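Side-chain contact in 3-oxoacyl-[acyl-carrier protein] synthase (PDB 1UB7), which probably catalyses the first condensation of fatty acid synthesis, joining an acetyl group from acetyl-CoA to two carbons from malonyl-ACP: residues 252-255 / 256-259. Sequence-based numbering, arbitrary orientation.
Sequences IIDA and ARER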
ATOM      1  N   ILE A 252      -8.804  -7.902  25.469  1.00 64.78           N
ATOM      2  CA  ILE A 252      -7.547  -8.203  24.794  1.00 63.07           C
ATOM      3  C   ILE A 252      -6.413  -7.322  25.320  1.00 62.42           C
ATOM      4  O   ILE A 252      -5.302  -7.797  25.570  1.00 60.34           O
ATOM      5  CB  ILE A 252      -7.693  -8.018  23.256  1.00 63.95           C
ATOM      6  CG1 ILE A 252      -8.789  -8.956  22.725  1.00 60.52           C
ATOM      7  CG2 ILE A 252      -6.351  -8.276  22.557  1.00 63.01           C
ATOM      8  CD1 ILE A 252      -8.940  -8.985  21.216  1.00 54.69           C
ATOM      9  N   ILE A 253      -6.704  -6.038  25.492  1.00 62.57           N
ATOM     10  CA  ILE A 253      -5.718  -5.087  25.999  1.00 66.40           C
ATOM     11  C   ILE A 253      -5.408  -5.473  27.437  1.00 66.28           C
ATOM     12  O   ILE A 253      -4.255  -5.494  27.868  1.00 63.87           O
ATOM     13  CB  ILE A 253      -6.285  -3.638  25.973  1.00 64.63           C
ATOM     14  CG1 ILE A 253      -6.655  -3.263  24.531  1.00 71.22           C
ATOM     15  CG2 ILE A 253      -5.268  -2.654  26.572  1.00 52.35           C
ATOM     16  CD1 ILE A 253      -7.535  -2.020  24.393  1.00 70.32           C
ATOM     17  N   ASP A 254      -6.475  -5.772  28.168  1.00 72.60           N
ATOM     18  CA  ASP A 254      -6.417  -6.171  29.569  1.00 72.02           C
ATOM     19  C   ASP A 254      -5.528  -7.403  29.666  1.00 71.94           C
ATOM     20  O   ASP A 254      -4.469  -7.387  30.309  1.00 69.27           O
ATOM     21  CB  ASP A 254      -7.838  -6.503  30.032  1.00 73.66           C
ATOM     22  CG  ASP A 254      -7.962  -6.608  31.528  1.00 71.27           C
ATOM     23  OD1 ASP A 254      -7.011  -6.204  32.235  1.00 66.98           O
ATOM     24  OD2 ASP A 254      -9.027  -7.084  31.984  1.00 64.90           O
ATOM     25  N   ALA A 255      -5.979  -8.460  28.991  1.00 68.50           N
ATOM     26  CA  ALA A 255      -5.290  -9.737  28.949  1.00 67.55           C
ATOM     27  C   ALA A 255      -3.812  -9.606  28.588  1.00 71.85           C
ATOM     28  O   ALA A 255      -2.973 -10.340  29.111  1.00 75.14           O
ATOM     29  CB  ALA A 255      -5.988 -10.647  27.962  1.00 53.67           C
ATOM     30  N   ALA A 256      -3.492  -8.669  27.698  1.00 74.66           N
ATOM     31  CA  ALA A 256      -2.109  -8.467  27.266  1.00 77.59           C
ATOM     32  C   ALA A 256      -1.280  -7.666  28.268  1.00 78.83           C
ATOM     33  O   ALA A 256      -0.059  -7.838  28.352  1.00 78.49           O
ATOM     34  CB  ALA A 256      -2.086  -7.781  25.898  1.00 77.39           C
ATOM     35  N   ARG A 257      -1.937  -6.787  29.019  1.00 80.28           N
ATOM     36  CA  ARG A 257      -1.244  -5.975  30.012  1.00 82.82           C
ATOM     37  C   ARG A 257      -0.810  -6.873  31.153  1.00 85.23           C
ATOM     38  O   ARG A 257       0.354  -6.870  31.565  1.00 83.94           O
ATOM     39  CB  ARG A 257      -2.163  -4.886  30.557  1.00 83.65           C
ATOM     40  CG  ARG A 257      -1.555  -4.110  31.709  1.00 82.18           C
ATOM     41  CD  ARG A 257      -2.555  -3.135  32.288  1.00 87.86           C
ATOM     42  NE  ARG A 257      -3.819  -3.790  32.608  1.00 94.18           N
ATOM     43  CZ  ARG A 257      -3.948  -4.794  33.470  1.00 98.87           C
ATOM     44  NH1 ARG A 257      -2.885  -5.270  34.109  1.00 98.19           N
ATOM     45  NH2 ARG A 257      -5.143  -5.322  33.689  1.00 97.94           N
ATOM     46  N   GLU A 258      -1.768  -7.635  31.666  1.00 86.16           N
ATOM     47  CA  GLU A 258      -1.505  -8.561  32.751  1.00 88.19           C
ATOM     48  C   GLU A 258      -0.295  -9.397  32.360  1.00 87.55           C
ATOM     49  O   GLU A 258       0.707  -9.425  33.073  1.00 88.73           O
ATOM     50  CB  GLU A 258      -2.729  -9.444  32.976  1.00 92.08           C
ATOM     51  CG  GLU A 258      -3.987  -8.638  33.272  1.00 99.33           C
ATOM     52  CD  GLU A 258      -5.230  -9.499  33.386  1.00103.02           C
ATOM     53  OE1 GLU A 258      -5.540 -10.228  32.421  1.00105.75           O
ATOM     54  OE2 GLU A 258      -5.900  -9.443  34.441  1.00105.16           O
ATOM     55  N   ARG A 259      -0.379 -10.059  31.212  1.00 85.76           N
ATOM     56  CA  ARG A 259       0.727 -10.874  30.731  1.00 84.69           C
ATOM     57  C   ARG A 259       2.062 -10.117  30.686  1.00 83.24           C
ATOM     58  O   ARG A 259       3.093 -10.699  30.354  1.00 80.95           O
ATOM     59  CB  ARG A 259       0.416 -11.425  29.337  1.00 86.62           C
ATOM     60  CG  ARG A 259      -0.306 -12.764  29.325  1.00 90.10           C
ATOM     61  CD  ARG A 259      -0.132 -13.464  27.973  1.00 91.04           C
ATOM     62  NE  ARG A 259      -0.622 -14.842  27.997  1.00 93.16           N
ATOM     63  CZ  ARG A 259      -0.538 -15.686  26.972  1.00 94.52           C
ATOM     64  NH1 ARG A 259       0.020 -15.293  25.834  1.00 97.01           N
ATOM     65  NH2 ARG A 259      -1.008 -16.923  27.086  1.00 94.22           N
TER
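The carbonyl oxygen of Asp254 meets two backbone donors: Glu258 N lies 3.0 Å from Asp254 O, nearly straight at 173°, whereas the bond from Arg257 N to that oxygen is weak. The first is the i to i+4 bond of helix 250-258, and Arg257 N also bonds Ile253 O at 2.9 Å. On the same turn, the side chains of Asp254 and Arg257, three residues apart, also pair. The Arg257 chain leaves with CG opposite N and bends at chi3 (51°), bringing the guanidinium back over Asp254, whose carbonyl oxygen lies 4.0 Å above the guanidinium plane, toward its rim. Arg257 NH2 forms a salt bridge to Asp254 OD1; its hydrogen-bond component is weak, and the two planes stand 47° apart, which excludes a flat bidentate pairing. Arg257 NH1 bonds Leu262 O, and Trp264 adds a cation-pi contact. A leucine in place of Arg257 would probably leave the Asp254 carboxylate without its cationic mate and Leu262 O without that donor. Since Glu258 OE2 comes within 4.1 Å of Asp254 OD1, the arginine's charge probably offsets repulsion between these carboxylates near the C-terminal end of the helix.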